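Side-chain contacts in LIM domain only protein 7 (Homo sapiens, PDB 2EAQ), which contains a PDZ domain that probably binds the C-terminal ends of partner proteins in a groove between a strand and a helix: residues A[33-36]-A[40-43]; A[21-26]-A[50-55]; A[56-61]-A[66-71]. One frame throughout, in Å; residues are numbered along the deposited sequence.

Contact 1 of 3, residues A[33-36]-A[40-43]; sequences ASVE and PAEF
Glu42 of the short helix 40-43 lies across the end of strand 29-35, and its chain can be followed outward from the backbone. Its CB sits 3.3 Å from Glu36 O, just where the strand gives way to the loop, and 4.0 Å from Val35 CG1. Glu42 CG, anti to the backbone N (chi1 175°), drifts off to 4.2 Å from the same Glu36 O. A bend at chi2 (70°) then turns the carboxylate back, setting Glu42 OE1 3.4 Å from Val35 CG1. The valine side chain therefore meets the glutamate at both ends, and the two cross at about a right angle. Val35 directs this methyl at the helix by holding CG1 anti to its own backbone N. Val35 CG1 also approaches the helix backbone, 3.8 Å from Ala41 C and 4.1 Å from Ala41 CB, and Ala41 in turn packs on Phe21. The polar fastening comes from the connecting loop, where the OG of Ser39 is hydrogen-bonded to both Glu36 O and Glu42 N. Between the two segments themselves the contact is purely van der Waals: a methyl against the helix backbone, an alanine methyl and the bent glutamate chain. Within these two segments OE1 meets carbon, and Glu42 is exposed to solvent, so its charge is probably satisfied largely by water.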
loop_
_atom_site.group_PDB
_atom_site.type_symbol
_atom_site.label_atom_id
_atom_site.label_comp_id
_atom_site.label_asym_id
_atom_site.label_seq_id
_atom_site.Cartn_x
_atom_site.Cartn_y
_atom_site.Cartn_z
ATOM N N ALA A 33 5.188 -6.811 -1.560
ATOM C CA ALA A 33 6.097 -7.788 -2.205
ATOM C C ALA A 33 7.459 -7.190 -2.584
ATOM O O ALA A 33 8.513 -7.850 -2.553
ATOM C CB ALA A 33 5.431 -8.330 -3.458
ATOM N N SER A 34 7.441 -5.919 -2.978
ATOM C CA SER A 34 8.672 -5.262 -3.439
ATOM C C SER A 34 8.473 -3.768 -3.253
ATOM O O SER A 34 7.329 -3.267 -3.230
ATOM C CB SER A 34 8.877 -5.582 -4.933
ATOM O OG SER A 34 7.896 -4.936 -5.767
ATOM N N VAL A 35 9.603 -3.060 -3.074
ATOM C CA VAL A 35 9.646 -1.576 -2.942
ATOM C C VAL A 35 10.812 -1.165 -3.802
ATOM O O VAL A 35 11.951 -1.505 -3.501
ATOM C CB VAL A 35 9.822 -1.153 -1.476
ATOM C CG1 VAL A 35 9.842 0.388 -1.403
ATOM C CG2 VAL A 35 8.692 -1.617 -0.646
ATOM N N GLU A 36 10.515 -0.391 -4.843
ATOM C CA GLU A 36 11.503 -0.002 -5.821
ATOM C C GLU A 36 12.389 1.151 -5.419
ATOM O O GLU A 36 11.931 2.162 -4.888
ATOM C CB GLU A 36 10.800 0.424 -7.078
ATOM C CG GLU A 36 10.037 -0.629 -7.834
ATOM C CD GLU A 36 9.578 0.035 -9.146
ATOM O OE1 GLU A 36 10.384 0.080 -10.124
ATOM O OE2 GLU A 36 8.468 0.577 -9.168
ATOM N N PRO A 40 8.468 6.774 -4.655
ATOM C CA PRO A 40 7.819 7.431 -3.509
ATOM C C PRO A 40 7.683 6.427 -2.345
ATOM O O PRO A 40 7.832 6.771 -1.140
ATOM C CB PRO A 40 6.446 7.805 -4.070
ATOM C CG PRO A 40 6.713 8.131 -5.485
ATOM C CD PRO A 40 7.739 7.044 -5.900
ATOM N N ALA A 41 7.400 5.166 -2.639
ATOM C CA ALA A 41 7.229 4.178 -1.562
ATOM C C ALA A 41 8.542 3.948 -0.816
ATOM O O ALA A 41 8.528 3.789 0.404
ATOM C CB ALA A 41 6.683 2.878 -2.163
ATOM N N GLU A 42 9.698 4.001 -1.500
ATOM C CA GLU A 42 10.970 3.840 -0.832
ATOM C C GLU A 42 11.233 5.094 -0.003
ATOM O O GLU A 42 11.650 4.988 1.136
ATOM C CB GLU A 42 12.091 3.612 -1.874
ATOM C CG GLU A 42 13.459 3.552 -1.285
ATOM C CD GLU A 42 13.761 2.340 -0.463
ATOM O OE1 GLU A 42 12.886 1.451 -0.208
ATOM O OE2 GLU A 42 14.938 2.255 -0.044
ATOM N N PHE A 43 10.952 6.256 -0.582
ATOM C CA PHE A 43 11.170 7.520 0.144
ATOM C C PHE A 43 10.375 7.462 1.455
ATOM O O PHE A 43 10.861 7.839 2.521
ATOM C CB PHE A 43 10.660 8.696 -0.732
ATOM C CG PHE A 43 10.726 10.046 -0.037
ATOM C CD1 PHE A 43 11.923 10.775 0.031
ATOM C CD2 PHE A 43 9.614 10.533 0.614
ATOM C CE1 PHE A 43 11.948 11.987 0.764
ATOM C CE2 PHE A 43 9.631 11.729 1.346
ATOM C CZ PHE A 43 10.813 12.447 1.415
#

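Contact 2 of 3, residues A[21-26]-A[50-55]; sequences FTIKWD and DEIIAI
Ile23 and Ile52 share one conformation: CG1 is anti to the carbonyl carbon in both (chi1 -67° and -59°), and both chains run on extended to CD1. From facing strands this sends the two delta methyls into the same spot, where the side chains cross at about a right angle. Ile52 CD1 is the point of contact, 3.8 Å from Ile23 CG1 and 3.9 Å from Ile23 CD1. Although the CB of Ile23 leaves its strand pointing neither at nor from strand 51-55, the end of the chain swings nearer. Phe21 joins from two residues earlier, its CE1 lying 4.3 Å from Ile52 CD1; the methyl approaches the ring obliquely. A single methyl, CD1 of Ile52, is thus touched by two residues of strand 21-26.

The backbones stand well apart, with the CA atoms of Ile23 and Ile52 8.7 Å from each other, and what passes directly between 21-26 and 51-55 is apolar packing. They belong to different sheets: 21-26 pairs with 29-35, while 51-55 pairs with 80-88 and 58-59. Further hydrophobic groups surround the meeting point. Met83 packs on Ile52, Leu81 on Phe21, and Trp68 of helix 65-78 touches both isoleucines. Asp50, two residues before Ile52, links the sheets through a backbone bond to Val32, while its salt bridge to Arg87 reaches strand 80-88. Layers of strands packed through such a hydrophobic interior, with a helix at the side, form the partly opened barrel of a PDZ domain; strand 21-26, following the loop that corresponds to the family's carboxylate-binding loop, probably forms one wall of the peptide groove.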
loop_
_atom_site.group_PDB
_atom_site.type_symbol
_atom_site.label_atom_id
_atom_site.label_comp_id
_atom_site.label_asym_id
_atom_site.label_seq_id
_atom_site.Cartn_x
_atom_site.Cartn_y
_atom_site.Cartn_z
ATOM N N PHE A 21 5.585 0.198 -5.321
ATOM C CA PHE A 21 5.613 -1.075 -4.613
ATOM C C PHE A 21 4.623 -2.015 -5.335
ATOM O O PHE A 21 3.753 -1.568 -6.090
ATOM C CB PHE A 21 5.203 -0.870 -3.132
ATOM C CG PHE A 21 3.782 -0.521 -2.921
ATOM C CD1 PHE A 21 2.857 -1.500 -2.633
ATOM C CD2 PHE A 21 3.345 0.817 -2.996
ATOM C CE1 PHE A 21 1.517 -1.132 -2.439
ATOM C CE2 PHE A 21 2.015 1.159 -2.808
ATOM C CZ PHE A 21 1.126 0.178 -2.539
ATOM N N THR A 22 4.822 -3.313 -5.135
ATOM C CA THR A 22 3.871 -4.330 -5.653
ATOM C C THR A 22 3.365 -5.094 -4.434
ATOM O O THR A 22 4.009 -5.123 -3.365
ATOM C CB THR A 22 4.496 -5.307 -6.619
ATOM O OG1 THR A 22 5.552 -6.017 -5.986
ATOM C CG2 THR A 22 5.045 -4.545 -7.856
ATOM N N ILE A 23 2.213 -5.740 -4.596
ATOM C CA ILE A 23 1.575 -6.478 -3.518
ATOM C C ILE A 23 1.698 -7.970 -3.708
ATOM O O ILE A 23 1.646 -8.476 -4.871
ATOM C CB ILE A 23 0.095 -6.090 -3.475
ATOM C CG1 ILE A 23 -0.028 -4.610 -3.058
ATOM C CG2 ILE A 23 -0.685 -6.971 -2.441
ATOM C CD1 ILE A 23 -1.448 -4.081 -2.880
ATOM N N LYS A 24 1.954 -8.640 -2.593
ATOM C CA LYS A 24 1.953 -10.094 -2.494
ATOM C C LYS A 24 0.609 -10.471 -1.917
ATOM O O LYS A 24 0.260 -10.137 -0.762
ATOM C CB LYS A 24 3.035 -10.609 -1.547
ATOM C CG LYS A 24 2.983 -12.153 -1.479
ATOM C CD LYS A 24 4.223 -12.717 -0.821
ATOM C CE LYS A 24 3.934 -12.887 0.656
ATOM N NZ LYS A 24 4.703 -14.062 1.264
ATOM N N TRP A 25 -0.202 -11.143 -2.749
ATOM C CA TRP A 25 -1.471 -11.676 -2.282
ATOM C C TRP A 25 -1.175 -12.989 -1.586
ATOM O O TRP A 25 -0.640 -13.944 -2.202
ATOM C CB TRP A 25 -2.368 -11.883 -3.492
ATOM C CG TRP A 25 -2.821 -10.558 -4.047
ATOM C CD1 TRP A 25 -2.052 -9.677 -4.768
ATOM C CD2 TRP A 25 -4.079 -9.944 -3.854
ATOM N NE1 TRP A 25 -2.773 -8.532 -5.034
ATOM C CE2 TRP A 25 -4.022 -8.661 -4.486
ATOM C CE3 TRP A 25 -5.279 -10.340 -3.196
ATOM C CZ2 TRP A 25 -5.095 -7.779 -4.498
ATOM C CZ3 TRP A 25 -6.351 -9.448 -3.220
ATOM C CH2 TRP A 25 -6.252 -8.184 -3.866
ATOM N N ASP A 26 -1.492 -13.087 -0.301
ATOM C CA ASP A 26 -1.307 -14.322 0.447
ATOM C C ASP A 26 -2.540 -14.399 1.341
ATOM O O ASP A 26 -2.475 -14.303 2.595
ATOM C CB ASP A 26 -0.033 -14.294 1.272
ATOM C CG ASP A 26 0.450 -15.708 1.562
ATOM O OD1 ASP A 26 -0.288 -16.613 1.173
ATOM O OD2 ASP A 26 1.520 -15.822 2.148
ATOM N N ASP A 50 5.726 -5.930 4.873
ATOM C CA ASP A 50 4.747 -5.223 5.698
ATOM C C ASP A 50 3.360 -5.740 5.302
ATOM O O ASP A 50 3.071 -5.892 4.105
ATOM C CB ASP A 50 4.745 -3.695 5.444
ATOM C CG ASP A 50 5.910 -2.978 6.058
ATOM O OD1 ASP A 50 6.606 -3.564 6.886
ATOM O OD2 ASP A 50 6.071 -1.779 5.697
ATOM N N GLU A 51 2.487 -6.042 6.253
ATOM C CA GLU A 51 1.114 -6.483 5.936
ATOM C C GLU A 51 0.275 -5.260 5.718
ATOM O O GLU A 51 0.328 -4.338 6.562
ATOM C CB GLU A 51 0.523 -7.318 7.063
ATOM C CG GLU A 51 -0.858 -7.876 6.598
ATOM C CD GLU A 51 -1.624 -8.648 7.633
ATOM O OE1 GLU A 51 -1.129 -8.810 8.754
ATOM O OE2 GLU A 51 -2.759 -9.038 7.276
ATOM N N ILE A 52 -0.471 -5.209 4.624
ATOM C CA ILE A 52 -1.266 -4.034 4.308
ATOM C C ILE A 52 -2.661 -4.225 4.920
ATOM O O ILE A 52 -3.405 -5.174 4.595
ATOM C CB ILE A 52 -1.352 -3.853 2.762
ATOM C CG1 ILE A 52 0.072 -3.706 2.226
ATOM C CG2 ILE A 52 -2.224 -2.673 2.386
ATOM C CD1 ILE A 52 0.207 -3.806 0.660
ATOM N N ILE A 53 -3.046 -3.337 5.832
ATOM C CA ILE A 53 -4.327 -3.424 6.480
ATOM C C ILE A 53 -5.379 -2.554 5.859
ATOM O O ILE A 53 -6.520 -2.955 5.701
ATOM C CB ILE A 53 -4.180 -3.107 8.004
ATOM C CG1 ILE A 53 -3.166 -4.062 8.653
ATOM C CG2 ILE A 53 -5.556 -3.218 8.679
ATOM C CD1 ILE A 53 -3.427 -5.500 8.456
ATOM N N ALA A 54 -4.994 -1.355 5.446
ATOM C CA ALA A 54 -5.939 -0.439 4.820
ATOM C C ALA A 54 -5.192 0.625 4.015
ATOM O O ALA A 54 -4.021 0.842 4.246
ATOM C CB ALA A 54 -6.753 0.352 5.900
ATOM N N ILE A 55 -5.855 1.183 3.024
ATOM C CA ILE A 55 -5.309 2.364 2.345
ATOM C C ILE A 55 -6.403 3.424 2.357
ATOM O O ILE A 55 -7.571 3.133 2.047
ATOM C CB ILE A 55 -4.808 2.114 0.920
ATOM C CG1 ILE A 55 -5.913 1.526 0.058
ATOM C CG2 ILE A 55 -3.596 1.248 0.952
ATOM C CD1 ILE A 55 -5.535 1.471 -1.466
#

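Contact 3 of 3, residues A[56-61]-A[66-71]; sequences NNTKFS and KEWEEA
Phe60 and Trp68 make the aromatic part of the contact, a T-shaped pair. Phe60 turns its edge to the indole face: its CD1 stands 3.5 Å above the indole plane, offset toward the rim, and lies 3.7 Å from Trp68 CD2. The planes meet at 86° and the phenyl and five-membered ring centroids are 5.4 Å apart. CG anti to the backbone N in both residues (chi1 179° in Phe60, 178° in Trp68) points both rings into the space between strand and helix, where Phe60 CB rests 3.7 Å from Trp68 CZ3.

Van der Waals packing is centred on Thr58. Its CG2 lies 3.9 Å from Trp68 CE3, and its OG1 is 3.4 Å from Ala71 CB, one helical turn further on. The backbone oxygen Thr58 O also lies at the indole edge, near the ring plane, 3.7 Å from Trp68 CZ3.

Shortening Trp68 to an alanine would probably leave the Phe60 edge without its aromatic face and open a gap beside Thr58.

Trp68 projects inward from helix 65-78 onto Ile55 of strand 51-55 and Ile30 of strand 29-35, while Phe60 also reaches Ile30, so the helix is seated against both sheets.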
loop_
_atom_site.group_PDB
_atom_site.type_symbol
_atom_site.label_atom_id
_atom_site.label_comp_id
_atom_site.label_asym_id
_atom_site.label_seq_id
_atom_site.Cartn_x
_atom_site.Cartn_y
_atom_site.Cartn_z
ATOM N N ASN A 56 -6.034 4.654 2.729
ATOM C CA ASN A 56 -6.988 5.737 2.766
ATOM C C ASN A 56 -8.237 5.255 3.539
ATOM O O ASN A 56 -8.096 4.809 4.693
ATOM C CB ASN A 56 -7.230 6.213 1.312
ATOM C CG ASN A 56 -5.936 6.674 0.639
ATOM O OD1 ASN A 56 -5.745 6.549 -0.598
ATOM N ND2 ASN A 56 -5.057 7.258 1.444
ATOM N N ASN A 57 -9.411 5.335 2.965
ATOM C CA ASN A 57 -10.597 4.892 3.749
ATOM C C ASN A 57 -11.049 3.471 3.449
ATOM O O ASN A 57 -12.218 3.138 3.711
ATOM C CB ASN A 57 -11.738 5.876 3.409
ATOM C CG ASN A 57 -11.384 7.305 3.868
ATOM O OD1 ASN A 57 -11.544 8.307 3.126
ATOM N ND2 ASN A 57 -10.868 7.382 5.073
ATOM N N THR A 58 -10.157 2.603 2.977
ATOM C CA THR A 58 -10.543 1.273 2.555
ATOM C C THR A 58 -9.765 0.247 3.328
ATOM O O THR A 58 -8.551 0.124 3.181
ATOM C CB THR A 58 -10.231 1.098 1.052
ATOM O OG1 THR A 58 -11.008 2.028 0.295
ATOM C CG2 THR A 58 -10.556 -0.294 0.575
ATOM N N LYS A 59 -10.474 -0.512 4.176
ATOM C CA LYS A 59 -9.829 -1.602 4.913
ATOM C C LYS A 59 -9.874 -2.829 3.986
ATOM O O LYS A 59 -10.923 -3.166 3.391
ATOM C CB LYS A 59 -10.611 -1.870 6.215
ATOM C CG LYS A 59 -9.961 -2.887 7.132
ATOM C CD LYS A 59 -10.788 -3.168 8.385
ATOM C CE LYS A 59 -9.909 -3.823 9.457
ATOM N NZ LYS A 59 -9.111 -5.025 8.931
ATOM N N PHE A 60 -8.758 -3.511 3.818
ATOM C CA PHE A 60 -8.760 -4.721 2.993
ATOM C C PHE A 60 -9.562 -5.860 3.607
ATOM O O PHE A 60 -9.527 -6.116 4.842
ATOM C CB PHE A 60 -7.332 -5.248 2.851
ATOM C CG PHE A 60 -7.233 -6.507 2.028
ATOM C CD1 PHE A 60 -7.385 -6.444 0.645
ATOM C CD2 PHE A 60 -7.090 -7.749 2.659
ATOM C CE1 PHE A 60 -7.403 -7.618 -0.143
ATOM C CE2 PHE A 60 -7.104 -8.926 1.905
ATOM C CZ PHE A 60 -7.266 -8.866 0.520
ATOM N N SER A 61 -10.270 -6.559 2.745
ATOM C CA SER A 61 -10.862 -7.800 3.212
ATOM C C SER A 61 -10.794 -8.749 2.035
ATOM O O SER A 61 -11.001 -8.357 0.867
ATOM C CB SER A 61 -12.297 -7.663 3.687
ATOM O OG SER A 61 -12.882 -8.958 3.795
ATOM N N LYS A 66 -12.394 -6.554 -5.222
ATOM C CA LYS A 66 -12.763 -5.619 -6.277
ATOM C C LYS A 66 -12.663 -4.194 -5.719
ATOM O O LYS A 66 -12.040 -3.308 -6.333
ATOM C CB LYS A 66 -14.199 -5.890 -6.751
ATOM C CG LYS A 66 -14.636 -5.010 -7.865
ATOM C CD LYS A 66 -13.635 -5.046 -8.946
ATOM C CE LYS A 66 -14.222 -4.468 -10.210
ATOM N NZ LYS A 66 -15.485 -5.257 -10.485
ATOM N N GLU A 67 -13.305 -3.945 -4.586
ATOM C CA GLU A 67 -13.221 -2.589 -3.971
ATOM C C GLU A 67 -11.783 -2.253 -3.638
ATOM O O GLU A 67 -11.369 -1.113 -3.750
ATOM C CB GLU A 67 -14.076 -2.489 -2.731
ATOM C CG GLU A 67 -15.553 -2.488 -3.170
ATOM C CD GLU A 67 -16.547 -2.612 -2.038
ATOM O OE1 GLU A 67 -16.151 -2.611 -0.851
ATOM O OE2 GLU A 67 -17.770 -2.745 -2.369
ATOM N N TRP A 68 -10.983 -3.248 -3.271
ATOM C CA TRP A 68 -9.582 -2.965 -2.988
ATOM C C TRP A 68 -8.854 -2.431 -4.213
ATOM O O TRP A 68 -8.151 -1.373 -4.186
ATOM C CB TRP A 68 -8.903 -4.237 -2.519
ATOM C CG TRP A 68 -7.431 -3.926 -2.280
ATOM C CD1 TRP A 68 -6.372 -4.166 -3.114
ATOM C CD2 TRP A 68 -6.931 -3.237 -1.159
ATOM N NE1 TRP A 68 -5.231 -3.647 -2.566
ATOM C CE2 TRP A 68 -5.543 -3.064 -1.361
ATOM C CE3 TRP A 68 -7.520 -2.745 0.027
ATOM C CZ2 TRP A 68 -4.720 -2.416 -0.427
ATOM C CZ3 TRP A 68 -6.692 -2.110 0.951
ATOM C CH2 TRP A 68 -5.318 -1.949 0.725
ATOM N N GLU A 69 -9.024 -3.134 -5.322
ATOM C CA GLU A 69 -8.404 -2.726 -6.516
ATOM C C GLU A 69 -8.880 -1.361 -6.953
ATOM O O GLU A 69 -8.076 -0.532 -7.425
ATOM C CB GLU A 69 -8.606 -3.793 -7.579
ATOM C CG GLU A 69 -7.780 -5.069 -7.164
ATOM C CD GLU A 69 -7.824 -6.190 -8.222
ATOM O OE1 GLU A 69 -6.732 -6.633 -8.622
ATOM O OE2 GLU A 69 -8.944 -6.594 -8.633
ATOM N N GLU A 70 -10.163 -1.076 -6.789
ATOM C CA GLU A 70 -10.674 0.259 -7.125
ATOM C C GLU A 70 -10.067 1.316 -6.213
ATOM O O GLU A 70 -9.750 2.409 -6.682
ATOM C CB GLU A 70 -12.211 0.275 -7.056
ATOM C CG GLU A 70 -12.780 -0.537 -8.219
ATOM C CD GLU A 70 -14.286 -0.791 -8.190
ATOM O OE1 GLU A 70 -14.988 -0.599 -7.169
ATOM O OE2 GLU A 70 -14.787 -1.275 -9.238
ATOM N N ALA A 71 -9.874 1.025 -4.925
ATOM C CA ALA A 71 -9.221 2.006 -4.034
ATOM C C ALA A 71 -7.766 2.266 -4.398
ATOM O O ALA A 71 -7.292 3.420 -4.355
ATOM C CB ALA A 71 -9.288 1.513 -2.632
#

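In the fold
Contact 2 lies between the other two, its centre 12 Å from that of contact 1 and 11 Å from that of contact 3. Contacts 1 and 3 fall on opposite sides of the chain's centre, about 11 Å apart at their nearest atoms. Strand pairing joins 21-26 to 33-36 through Ala33 N and Thr22 O, 2.7 Å apart; Thr22 OG1 and Ser34 OG, at 2.6 Å, add a probable hydrogen bond. Toward contact 3, Ile53 O probably accepts from Phe60 N at 3.0 Å, and Trp68 CH2 packs 3.6 Å from Ile52 CG2. Strand 21-26 and helix 65-78, probably the groove's two walls, thus share one core. A bound nickel ion lies about 12 Å from the Val35 side chain, and one about 12 Å from that of Ile23, too far for coordination.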